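Local coordinates for protein MIF (Toxoplasma gondii, PDB 4DH4) that is a putative macrophage migration inhibitory factor, a small alpha/beta protein of the MIF family that assembles as a trimer, at residues I5-A10 and V40-T45; P56-R61 and L88-N93; D17-D22 and S81-R86; G66-S71 and F99-P104. All coordinates share one frame; numbering follows the deposited sequence. Where two conformers were deposited one is given.

Contact 1: I5-A10 and V40-T45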
loop_
_atom_site.group_PDB
_atom_site.type_symbol
_atom_site.label_atom_id
_atom_site.label_comp_id
_atom_site.label_asym_id
_atom_site.label_seq_id
_atom_site.Cartn_x
_atom_site.Cartn_y
_atom_site.Cartn_z
ATOM N N ILE A 5 1.642 5.530 -6.951
ATOM C CA ILE A 5 0.421 6.278 -7.273
ATOM C C ILE A 5 -0.744 5.305 -7.485
ATOM O O ILE A 5 -0.658 4.393 -8.312
ATOM C CB ILE A 5 0.638 7.111 -8.570
ATOM C CG1 ILE A 5 1.795 8.103 -8.387
ATOM C CG2 ILE A 5 -0.666 7.811 -9.016
ATOM C CD1 ILE A 5 2.325 8.694 -9.686
ATOM N N PHE A 6 -1.821 5.504 -6.726
ATOM C CA PHE A 6 -3.019 4.682 -6.818
ATOM C C PHE A 6 -4.159 5.549 -7.336
ATOM O O PHE A 6 -4.476 6.583 -6.748
ATOM C CB PHE A 6 -3.414 4.130 -5.449
ATOM C CG PHE A 6 -2.417 3.178 -4.854
ATOM C CD1 PHE A 6 -1.353 3.651 -4.088
ATOM C CD2 PHE A 6 -2.558 1.803 -5.035
ATOM C CE1 PHE A 6 -0.433 2.769 -3.528
ATOM C CE2 PHE A 6 -1.645 0.904 -4.478
ATOM C CZ PHE A 6 -0.580 1.388 -3.725
ATOM N N CYS A 7 -4.781 5.116 -8.428
ATOM C CA CYS A 7 -5.798 5.933 -9.089
ATOM C C CYS A 7 -6.724 5.043 -9.926
ATOM O O CYS A 7 -6.264 4.061 -10.502
ATOM C CB CYS A 7 -5.099 6.977 -9.963
ATOM S SG CYS A 7 -6.180 8.136 -10.793
ATOM N N PRO A 8 -8.036 5.351 -9.954
ATOM C CA PRO A 8 -8.955 4.546 -10.774
ATOM C C PRO A 8 -8.820 4.762 -12.290
ATOM O O PRO A 8 -9.323 3.942 -13.068
ATOM C CB PRO A 8 -10.349 4.964 -10.283
ATOM C CG PRO A 8 -10.175 6.256 -9.596
ATOM C CD PRO A 8 -8.736 6.398 -9.182
ATOM N N VAL A 9 -8.137 5.833 -12.697
ATOM C CA VAL A 9 -8.003 6.182 -14.125
ATOM C C VAL A 9 -7.303 5.072 -14.920
ATOM O O VAL A 9 -6.236 4.587 -14.534
ATOM C CB VAL A 9 -7.295 7.555 -14.327
ATOM C CG1 VAL A 9 -6.919 7.781 -15.791
ATOM C CG2 VAL A 9 -8.173 8.703 -13.824
ATOM N N ALA A 10 -7.926 4.663 -16.025
ATOM C CA ALA A 10 -7.362 3.640 -16.894
ATOM C C ALA A 10 -6.290 4.251 -17.793
ATOM O O ALA A 10 -6.506 4.465 -18.992
ATOM C CB ALA A 10 -8.465 2.970 -17.721
ATOM N N VAL A 40 9.442 4.052 -8.665
ATOM C CA VAL A 40 8.135 4.667 -8.884
ATOM C C VAL A 40 7.180 3.678 -9.572
ATOM O O VAL A 40 7.609 2.837 -10.374
ATOM C CB VAL A 40 8.229 5.997 -9.705
ATOM C CG1 VAL A 40 8.894 7.117 -8.897
ATOM C CG2 VAL A 40 8.974 5.788 -11.035
ATOM N N GLY A 41 5.895 3.763 -9.251
ATOM C CA GLY A 41 4.919 2.910 -9.915
ATOM C C GLY A 41 3.526 3.494 -9.981
ATOM O O GLY A 41 3.195 4.438 -9.256
ATOM N N TYR A 42 2.724 2.929 -10.878
ATOM C CA TYR A 42 1.320 3.283 -11.013
ATOM C C TYR A 42 0.479 2.037 -10.815
ATOM O O TYR A 42 0.784 0.973 -11.349
ATOM C CB TYR A 42 1.031 3.906 -12.385
ATOM C CG TYR A 42 -0.389 4.417 -12.544
ATOM C CD1 TYR A 42 -1.370 3.637 -13.161
ATOM C CD2 TYR A 42 -0.749 5.677 -12.082
ATOM C CE1 TYR A 42 -2.678 4.106 -13.310
ATOM C CE2 TYR A 42 -2.050 6.162 -12.235
ATOM C CZ TYR A 42 -3.010 5.370 -12.845
ATOM O OH TYR A 42 -4.298 5.846 -12.995
ATOM N N SER A 43 -0.586 2.173 -10.046
ATOM C CA SER A 43 -1.495 1.064 -9.843
ATOM C C SER A 43 -2.917 1.542 -10.082
ATOM O O SER A 43 -3.405 2.423 -9.367
ATOM C CB SER A 43 -1.314 0.474 -8.435
ATOM O OG SER A 43 -2.297 -0.518 -8.170
ATOM N N GLN A 44 -3.567 0.990 -11.112
ATOM C CA GLN A 44 -4.979 1.284 -11.358
ATOM C C GLN A 44 -5.811 0.539 -10.322
ATOM O O GLN A 44 -5.818 -0.699 -10.281
ATOM C CB GLN A 44 -5.420 0.914 -12.793
ATOM C CG GLN A 44 -6.817 1.469 -13.165
ATOM C CD GLN A 44 -7.417 0.897 -14.451
ATOM O OE1 GLN A 44 -6.710 0.413 -15.336
ATOM N NE2 GLN A 44 -8.735 0.986 -14.562
ATOM N N THR A 45 -6.494 1.301 -9.475
ATOM C CA THR A 45 -7.380 0.728 -8.482
ATOM C C THR A 45 -8.712 0.372 -9.143
ATOM O O THR A 45 -8.929 0.665 -10.328
ATOM C CB THR A 45 -7.633 1.721 -7.315
ATOM O OG1 THR A 45 -8.277 2.900 -7.816
ATOM C CG2 THR A 45 -6.320 2.109 -6.640
HETATM O O HOH W 1 -10.629 1.667 -12.186
#
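Y42 lies obliquely across I5 where the two parallel strands of a beta-alpha-beta unit, 2-7 and 39-44, run side by side with their local axes 16° apart. I5 presents its CG2 methyl to ring atom CD2 of Y42 at 3.7 Å, and C7, on the same face of the sheet, brings CB to 3.3 Å from the Y42 OH. With CG anti to the backbone N (chi1 -175°), the Y42 ring extends along this face until its hydroxyl donates to V9 O, 2.8 Å from OH; that carbonyl oxygen lies in the ring plane, at the edge. On the other face F6 lies against S43, its CD2 3.9 Å from S43 CB, while F6 CB meets T45 CG2 at 3.7 Å. The ring of F6 is also stacked with F59 of the next strand. At the exposed end, Q44 NE2 makes only a weak bond to P8 O (3.4 Å), reinforced by a water that links both atoms to T45 O. Regular backbone pairing runs I5 N to G41 O, S43 N to I5 O and C7 N to S43 O; it closes with T45 N donating to C7 O at 3.0 Å.

Contact 2: P56-R61 and L88-N93. With SO4 (sulfate ion), chain B; SO4 (sulfate ion), chain C.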
loop_
_atom_site.group_PDB
_atom_site.type_symbol
_atom_site.label_atom_id
_atom_site.label_comp_id
_atom_site.label_asym_id
_atom_site.label_seq_id
_atom_site.Cartn_x
_atom_site.Cartn_y
_atom_site.Cartn_z
ATOM N N PRO A 56 -13.110 11.618 -10.171
ATOM C CA PRO A 56 -11.724 11.148 -10.133
ATOM C C PRO A 56 -10.913 11.776 -9.003
ATOM O O PRO A 56 -11.035 12.975 -8.713
ATOM C CB PRO A 56 -11.177 11.558 -11.500
ATOM C CG PRO A 56 -12.382 11.518 -12.387
ATOM C CD PRO A 56 -13.489 12.066 -11.527
ATOM N N CYS A 57 -10.121 10.928 -8.362
ATOM C CA CYS A 57 -9.270 11.295 -7.243
ATOM C C CYS A 57 -8.080 10.344 -7.282
ATOM O O CYS A 57 -8.060 9.400 -8.076
ATOM C CB CYS A 57 -10.037 11.167 -5.917
ATOM S SG CYS A 57 -10.523 9.480 -5.450
ATOM N N ALA A 58 -7.079 10.598 -6.448
ATOM C CA ALA A 58 -5.920 9.723 -6.384
ATOM C C ALA A 58 -5.290 9.795 -5.010
ATOM O O ALA A 58 -5.489 10.763 -4.268
ATOM C CB ALA A 58 -4.896 10.103 -7.455
ATOM N N PHE A 59 -4.546 8.757 -4.662
ATOM C CA PHE A 59 -3.650 8.884 -3.532
ATOM C C PHE A 59 -2.289 8.324 -3.860
ATOM O O PHE A 59 -2.150 7.349 -4.618
ATOM C CB PHE A 59 -4.244 8.323 -2.242
ATOM C CG PHE A 59 -4.102 6.859 -2.102
ATOM C CD1 PHE A 59 -4.972 6.003 -2.751
ATOM C CD2 PHE A 59 -3.089 6.326 -1.323
ATOM C CE1 PHE A 59 -4.822 4.635 -2.622
ATOM C CE2 PHE A 59 -2.937 4.966 -1.185
ATOM C CZ PHE A 59 -3.810 4.113 -1.830
ATOM N N ILE A 60 -1.260 8.970 -3.338
ATOM C CA ILE A 60 0.082 8.504 -3.610
ATOM C C ILE A 60 0.852 8.361 -2.302
ATOM O O ILE A 60 0.716 9.178 -1.386
ATOM C CB ILE A 60 0.826 9.353 -4.714
ATOM C CG1 ILE A 60 1.767 10.399 -4.124
ATOM C CG2 ILE A 60 -0.151 9.984 -5.722
ATOM C CD1 ILE A 60 3.154 9.882 -3.893
ATOM N N ARG A 61 1.637 7.297 -2.226
ATOM C CA ARG A 61 2.429 6.989 -1.039
ATOM C C ARG A 61 3.889 7.216 -1.353
ATOM O O ARG A 61 4.422 6.604 -2.286
ATOM C CB ARG A 61 2.229 5.528 -0.607
ATOM C CG ARG A 61 0.798 5.130 -0.270
ATOM C CD ARG A 61 0.784 3.787 0.464
ATOM N NE ARG A 61 1.370 3.914 1.800
ATOM C CZ ARG A 61 2.489 3.316 2.197
ATOM N NH1 ARG A 61 3.156 2.508 1.372
ATOM N NH2 ARG A 61 2.934 3.515 3.430
ATOM N N LEU A 88 -3.191 12.653 -15.985
ATOM C CA LEU A 88 -4.377 11.824 -15.726
ATOM C C LEU A 88 -5.696 12.596 -15.759
ATOM O O LEU A 88 -6.763 11.990 -15.848
ATOM C CB LEU A 88 -4.251 11.074 -14.388
ATOM C CG LEU A 88 -2.992 10.239 -14.109
ATOM C CD1 LEU A 88 -3.020 9.690 -12.685
ATOM C CD2 LEU A 88 -2.811 9.108 -15.112
ATOM N N GLY A 89 -5.612 13.922 -15.677
ATOM C CA GLY A 89 -6.792 14.785 -15.634
ATOM C C GLY A 89 -7.439 14.901 -14.263
ATOM O O GLY A 89 -8.520 15.478 -14.136
ATOM N N VAL A 90 -6.783 14.352 -13.239
ATOM C CA VAL A 90 -7.300 14.383 -11.869
ATOM C C VAL A 90 -6.973 15.728 -11.230
ATOM O O VAL A 90 -5.807 16.110 -11.189
ATOM C CB VAL A 90 -6.695 13.233 -10.999
ATOM C CG1 VAL A 90 -7.227 13.292 -9.565
ATOM C CG2 VAL A 90 -6.970 11.867 -11.624
ATOM N N PRO A 91 -7.998 16.447 -10.718
ATOM C CA PRO A 91 -7.775 17.748 -10.087
ATOM C C PRO A 91 -6.810 17.583 -8.925
ATOM O O PRO A 91 -6.963 16.649 -8.137
ATOM C CB PRO A 91 -9.161 18.135 -9.558
ATOM C CG PRO A 91 -10.120 17.326 -10.346
ATOM C CD PRO A 91 -9.422 16.058 -10.697
ATOM N N LYS A 92 -5.829 18.471 -8.814
ATOM C CA LYS A 92 -4.818 18.301 -7.773
ATOM C C LYS A 92 -5.397 18.335 -6.363
ATOM O O LYS A 92 -4.905 17.632 -5.480
ATOM C CB LYS A 92 -3.603 19.228 -7.945
ATOM C CG LYS A 92 -3.857 20.714 -7.976
ATOM C CD LYS A 92 -2.515 21.439 -8.110
ATOM C CE LYS A 92 -2.673 22.845 -8.632
ATOM N NZ LYS A 92 -1.331 23.465 -8.832
ATOM N N ASN A 93 -6.473 19.102 -6.171
ATOM C CA ASN A 93 -7.163 19.147 -4.874
ATOM C C ASN A 93 -7.947 17.878 -4.508
ATOM O O ASN A 93 -8.527 17.798 -3.420
ATOM C CB ASN A 93 -8.037 20.415 -4.729
ATOM C CG ASN A 93 -9.311 20.387 -5.580
ATOM O OD1 ASN A 93 -9.624 19.407 -6.272
ATOM N ND2 ASN A 93 -10.058 21.487 -5.528
HETATM S S SO4 B . 0.138 5.858 4.793
HETATM O O1 SO4 B . -0.620 7.110 4.778
HETATM O O2 SO4 B . -0.239 5.092 3.615
HETATM O O3 SO4 B . 1.549 6.191 4.782
HETATM O O4 SO4 B . -0.228 5.130 6.008
HETATM S S SO4 C . 6.511 1.798 3.419
HETATM O O1 SO4 C . 7.882 1.781 2.909
HETATM O O2 SO4 C . 5.633 1.319 2.361
HETATM O O3 SO4 C . 6.458 0.937 4.584
HETATM O O4 SO4 C . 6.179 3.181 3.763
#
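The shortest polar bond here runs from R61 NE to O2 of the chain B sulfate, 2.7 Å with an angle of 163° at the hydrogen. R61 meets two sulfates along its guanidinium edge, both sulfur atoms lying in the plane of the group: NH1 points almost straight (176°) at O2 of the chain C sulfate, 2.9 Å away, and NH2 sits between the ions, bonded to O4 of the chain C sulfate and weakly to O3 of the chain B sulfate. A bend at chi3 (69°) turns the end of the side chain into this position. K102 and K2 also hold the chain C sulfate, together with R61 and T98 of the second subunit, consistent with an anion pocket built where subunits meet. At the other end of 56-61 the contact is van der Waals packing, mostly between apolar groups. V90 puts CG1 3.7 Å from C57 CA, and its CG2 lies 4.2 Å from P56 CB. P91 adds its ring atom CD, 4.0 Å from P56 O, an oxygen that is hydrogen-bonded to R94 NE. The loop 88-93 thus rests V90 on the residues leading into strand 58-65, after helix 70-88 and before strand 95-102, with C7 of strand 2-7 and I95 of strand 95-102 touching the same valine.

Contact 3: D17-D22 and S81-R86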
loop_
_atom_site.group_PDB
_atom_site.type_symbol
_atom_site.label_atom_id
_atom_site.label_comp_id
_atom_site.label_asym_id
_atom_site.label_seq_id
_atom_site.Cartn_x
_atom_site.Cartn_y
_atom_site.Cartn_z
ATOM N N ASP A 17 4.109 6.062 -18.472
ATOM C CA ASP A 17 5.542 6.297 -18.669
ATOM C C ASP A 17 5.915 7.757 -18.427
ATOM O O ASP A 17 6.855 8.042 -17.683
ATOM C CB ASP A 17 5.989 5.858 -20.074
ATOM C CG ASP A 17 6.546 4.444 -20.101
ATOM O OD1 ASP A 17 7.394 4.114 -19.240
ATOM O OD2 ASP A 17 6.149 3.658 -20.990
ATOM N N ALA A 18 5.164 8.670 -19.043
ATOM C CA ALA A 18 5.406 10.112 -18.907
ATOM C C ALA A 18 5.201 10.596 -17.467
ATOM O O ALA A 18 6.011 11.368 -16.934
ATOM C CB ALA A 18 4.515 10.897 -19.864
ATOM N N LEU A 19 4.119 10.131 -16.849
ATOM C CA LEU A 19 3.848 10.408 -15.441
ATOM C C LEU A 19 4.998 9.956 -14.544
ATOM O O LEU A 19 5.485 10.727 -13.702
ATOM C CB LEU A 19 2.542 9.734 -15.002
ATOM C CG LEU A 19 2.137 9.903 -13.532
ATOM C CD1 LEU A 19 1.991 11.388 -13.158
ATOM C CD2 LEU A 19 0.858 9.133 -13.245
ATOM N N LEU A 20 5.427 8.710 -14.724
ATOM C CA LEU A 20 6.427 8.129 -13.833
ATOM C C LEU A 20 7.802 8.758 -14.028
ATOM O O LEU A 20 8.560 8.891 -13.073
ATOM C CB LEU A 20 6.474 6.602 -13.953
ATOM C CG LEU A 20 5.207 5.828 -13.562
ATOM C CD1 LEU A 20 5.409 4.339 -13.783
ATOM C CD2 LEU A 20 4.771 6.089 -12.111
ATOM N N LYS A 21 8.103 9.172 -15.257
ATOM C CA LYS A 21 9.315 9.950 -15.523
ATOM C C LYS A 21 9.305 11.290 -14.795
ATOM O O LYS A 21 10.330 11.709 -14.261
ATOM C CB LYS A 21 9.505 10.171 -17.024
ATOM C CG LYS A 21 9.980 8.940 -17.740
ATOM C CD LYS A 21 10.189 9.217 -19.213
ATOM C CE LYS A 21 10.268 7.922 -20.004
ATOM N NZ LYS A 21 11.395 7.066 -19.578
ATOM N N ASP A 22 8.155 11.961 -14.790
ATOM C CA ASP A 22 7.993 13.209 -14.046
ATOM C C ASP A 22 8.143 12.940 -12.550
ATOM O O ASP A 22 8.804 13.697 -11.842
ATOM C CB ASP A 22 6.626 13.843 -14.326
ATOM C CG ASP A 22 6.581 14.613 -15.645
ATOM O OD1 ASP A 22 5.477 15.052 -16.029
ATOM O OD2 ASP A 22 7.639 14.791 -16.293
ATOM N N SER A 81 1.159 16.016 -7.460
ATOM C CA SER A 81 -0.229 16.380 -7.722
ATOM C C SER A 81 -0.356 17.010 -9.104
ATOM O O SER A 81 -1.250 16.653 -9.877
ATOM C CB SER A 81 -0.747 17.356 -6.663
ATOM O OG SER A 81 -1.017 16.685 -5.452
ATOM N N ALA A 82 0.562 17.925 -9.408
ATOM C CA ALA A 82 0.551 18.664 -10.680
ATOM C C ALA A 82 0.747 17.714 -11.870
ATOM O O ALA A 82 0.088 17.859 -12.899
ATOM C CB ALA A 82 1.603 19.768 -10.679
ATOM N N ALA A 83 1.628 16.728 -11.703
ATOM C CA ALA A 83 1.902 15.722 -12.733
ATOM C C ALA A 83 0.699 14.810 -12.985
ATOM O O ALA A 83 0.394 14.473 -14.132
ATOM C CB ALA A 83 3.128 14.901 -12.354
ATOM N N CYS A 84 0.012 14.418 -11.912
ATOM C CA CYS A 84 -1.203 13.608 -12.035
ATOM C C CYS A 84 -2.301 14.398 -12.746
ATOM O O CYS A 84 -3.042 13.849 -13.554
ATOM C CB CYS A 84 -1.692 13.141 -10.661
ATOM S SG CYS A 84 -0.639 11.863 -9.898
ATOM N N GLU A 85 -2.401 15.684 -12.438
ATOM C CA GLU A 85 -3.399 16.543 -13.080
ATOM C C GLU A 85 -3.120 16.642 -14.575
ATOM O O GLU A 85 -4.027 16.498 -15.395
ATOM C CB GLU A 85 -3.372 17.930 -12.453
ATOM C CG GLU A 85 -4.500 18.845 -12.898
ATOM C CD GLU A 85 -4.504 20.125 -12.105
ATOM O OE1 GLU A 85 -5.402 20.290 -11.254
ATOM O OE2 GLU A 85 -3.583 20.953 -12.306
ATOM N N ARG A 86 -1.850 16.874 -14.897
ATOM C CA ARG A 86 -1.346 16.990 -16.265
ATOM C C ARG A 86 -1.525 15.696 -17.068
ATOM O O ARG A 86 -2.004 15.725 -18.202
ATOM C CB ARG A 86 0.134 17.385 -16.200
ATOM C CG ARG A 86 0.833 17.705 -17.514
ATOM C CD ARG A 86 2.044 18.626 -17.259
ATOM N NE ARG A 86 3.141 17.972 -16.529
ATOM C CZ ARG A 86 3.501 18.234 -15.266
ATOM N NH1 ARG A 86 2.856 19.147 -14.543
ATOM N NH2 ARG A 86 4.515 17.575 -14.719
#
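L19 and A83 meet where the two helices of the MIF fold, 13-31 and 70-88, pack antiparallel over one side of the sheet: their local axes run 166° apart in direction and come within 9.7 Å. The close part of the contact is carried by one branch of L19. With CG anti to the backbone N (chi1 179°) and chi2 near 58°, CD1 reaches across to the opposite helix and lies 3.6 Å from A83 O and 3.8 Å from A83 CB, with C84 SG farther off at 4.2 Å. The methyl comes right up to the helix backbone at A83, a position with only a CB as side chain. The sheet closes the buried side, as L19 and C84 both touch I5 of strand 2-7. Toward solvent the packing is looser: D22 CB and A83 CB stand 4.2 Å apart, and beyond them the side chains turn polar. D22 and the exposed R86 approach from opposite directions, and the guanidinium of R86 has A83 CA of its own helix against one face, offset from the centre. D22 OD1 is shared, since it also accepts a hydrogen bond from H87 NE2. The salt bridge itself is R86 NH2 to D22 OD1, 3.0 Å long; the oxygen lies in the guanidinium plane but is met from above the carboxylate plane.

Contact 4: G66-S71 and F99-P104. With SO4 (sulfate ion), chain C.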
loop_
_atom_site.group_PDB
_atom_site.type_symbol
_atom_site.label_atom_id
_atom_site.label_comp_id
_atom_site.label_asym_id
_atom_site.label_seq_id
_atom_site.Cartn_x
_atom_site.Cartn_y
_atom_site.Cartn_z
ATOM N N GLY A 66 15.035 8.987 5.664
ATOM C CA GLY A 66 15.296 10.401 5.935
ATOM C C GLY A 66 14.734 11.297 4.844
ATOM O O GLY A 66 14.252 10.817 3.817
ATOM N N GLY A 67 14.804 12.608 5.069
ATOM C CA GLY A 67 14.425 13.586 4.055
ATOM C C GLY A 67 12.956 13.940 4.129
ATOM O O GLY A 67 12.490 14.799 3.397
ATOM N N ILE A 68 12.226 13.281 5.024
ATOM C CA ILE A 68 10.794 13.545 5.179
ATOM C C ILE A 68 10.614 14.726 6.134
ATOM O O ILE A 68 10.873 14.602 7.327
ATOM C CB ILE A 68 10.019 12.275 5.664
ATOM C CG1 ILE A 68 10.197 11.112 4.668
ATOM C CG2 ILE A 68 8.519 12.581 5.915
ATOM C CD1 ILE A 68 9.762 11.423 3.211
ATOM N N THR A 69 10.214 15.882 5.599
ATOM C CA THR A 69 10.046 17.095 6.417
ATOM C C THR A 69 8.877 17.893 5.860
ATOM O O THR A 69 8.527 17.723 4.702
ATOM C CB THR A 69 11.289 18.022 6.380
ATOM O OG1 THR A 69 11.400 18.634 5.085
ATOM C CG2 THR A 69 12.570 17.262 6.707
ATOM N N SER A 70 8.310 18.797 6.653
ATOM C CA SER A 70 7.187 19.595 6.159
ATOM C C SER A 70 7.483 20.281 4.810
ATOM O O SER A 70 6.670 20.196 3.890
ATOM C CB SER A 70 6.716 20.612 7.207
ATOM O OG SER A 70 5.445 21.125 6.840
ATOM N N SER A 71 8.639 20.938 4.698
ATOM C CA SER A 71 8.974 21.682 3.474
ATOM C C SER A 71 9.177 20.751 2.283
ATOM O O SER A 71 8.659 21.004 1.191
ATOM C CB SER A 71 10.211 22.563 3.671
ATOM O OG SER A 71 10.129 23.319 4.865
ATOM N N PHE A 99 3.371 10.665 3.443
ATOM C CA PHE A 99 4.815 10.497 3.520
ATOM C C PHE A 99 5.199 9.638 4.709
ATOM O O PHE A 99 4.600 9.744 5.788
ATOM C CB PHE A 99 5.491 11.868 3.592
ATOM C CG PHE A 99 5.235 12.720 2.379
ATOM C CD1 PHE A 99 6.166 12.769 1.337
ATOM C CD2 PHE A 99 4.052 13.446 2.255
ATOM C CE1 PHE A 99 5.922 13.533 0.197
ATOM C CE2 PHE A 99 3.797 14.217 1.099
ATOM C CZ PHE A 99 4.735 14.255 0.085
ATOM N N THR A 100 6.197 8.783 4.503
ATOM C CA THR A 100 6.664 7.873 5.546
ATOM C C THR A 100 8.183 7.909 5.623
ATOM O O THR A 100 8.868 7.685 4.617
ATOM C CB THR A 100 6.169 6.426 5.285
ATOM O OG1 THR A 100 4.732 6.411 5.227
ATOM C CG2 THR A 100 6.640 5.483 6.388
ATOM N N ASN A 101 8.698 8.231 6.810
ATOM C CA ASN A 101 10.132 8.175 7.071
ATOM C C ASN A 101 10.529 6.786 7.556
ATOM O O ASN A 101 10.029 6.298 8.587
ATOM C CB ASN A 101 10.552 9.201 8.118
ATOM C CG ASN A 101 12.026 9.083 8.472
ATOM O OD1 ASN A 101 12.391 8.736 9.603
ATOM N ND2 ASN A 101 12.877 9.330 7.496
ATOM N N LYS A 102 11.418 6.150 6.805
ATOM C CA LYS A 102 11.902 4.827 7.157
ATOM C C LYS A 102 13.301 4.891 7.744
ATOM O O LYS A 102 14.129 5.690 7.304
ATOM C CB LYS A 102 11.917 3.910 5.923
ATOM C CG LYS A 102 10.616 3.872 5.113
ATOM C CD LYS A 102 9.437 3.313 5.923
ATOM C CE LYS A 102 9.630 1.849 6.302
ATOM N NZ LYS A 102 8.344 1.291 6.810
ATOM N N SER A 103 13.557 4.039 8.736
ATOM C CA SER A 103 14.908 3.820 9.238
ATOM C C SER A 103 15.693 3.010 8.201
ATOM O O SER A 103 15.092 2.240 7.446
ATOM C CB SER A 103 14.861 3.071 10.572
ATOM O OG SER A 103 14.143 3.810 11.545
ATOM N N PRO A 104 17.029 3.184 8.146
ATOM C CA PRO A 104 17.822 2.386 7.194
ATOM C C PRO A 104 17.619 0.871 7.350
ATOM O O PRO A 104 17.538 0.163 6.350
ATOM C CB PRO A 104 19.268 2.777 7.522
ATOM C CG PRO A 104 19.167 4.127 8.124
ATOM C CD PRO A 104 17.890 4.103 8.921
HETATM S S SO4 C . 6.511 1.798 3.419
HETATM O O1 SO4 C . 7.882 1.781 2.909
HETATM O O2 SO4 C . 5.633 1.319 2.361
HETATM O O3 SO4 C . 6.458 0.937 4.584
HETATM O O4 SO4 C . 6.179 3.181 3.763
#
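I68 CG2 rests on F99 CB at 3.9 Å, and the apolar part of the contact centres on this isoleucine. While CG2 is anti to the backbone N, CD1 comes to the edge of the F99 ring, near the ring plane. The CG1 branch runs over the strand backbone instead, 3.8 Å from N101 CA and 3.7 Å from T100 O, with N101 CB at 4.0 Å. The polar interactions lie apart from this patch. K102, bent at chi2 and chi3 (-63° and -65°), carries NZ to O3 of the chain C sulfate at 2.9 Å, and the same nitrogen is hydrogen-bonded to F99 O of the second subunit. T100 adds a methyl contact, CG2 to O4 of that sulfate at 3.5 Å. Farther along 66-71, T69 is the N-cap of helix 70-88, its OG1 accepting from T72 N. The contact therefore sits within the beta-alpha-beta unit of strand 58-65, helix 70-88 and strand 95-102: I68, in the turn leading into the helix, covers the C-terminal part of strand 95-102, F99 reaches under the helix to I76 and A77, and T100 pairs through its backbone with V62 and S64 of strand 58-65.

In the fold
Contacts 1, 2 and 3 are largely buried and touch one another, whereas contact 4 is only partly buried and lies on the opposite side of the chain's centre, about 22 to 23 Å from each of them, centre to centre. Contact 1 owes its cohesion to backbone pairing within the sheet; contact 3 joins the helices above it through a leucine set on alanine and cysteine, with a charged pair toward solvent. Contacts 2 and 4 each pack one aliphatic side chain, V90 against the residues entering strand 58-65, I68 against strand 95-102. They also meet at the chain C sulfate, which R61 and K102 share. Contacts 3 and 4 both use helix 70-88, toward opposite ends, and E85 ties contact 3 to K92 of contact 2.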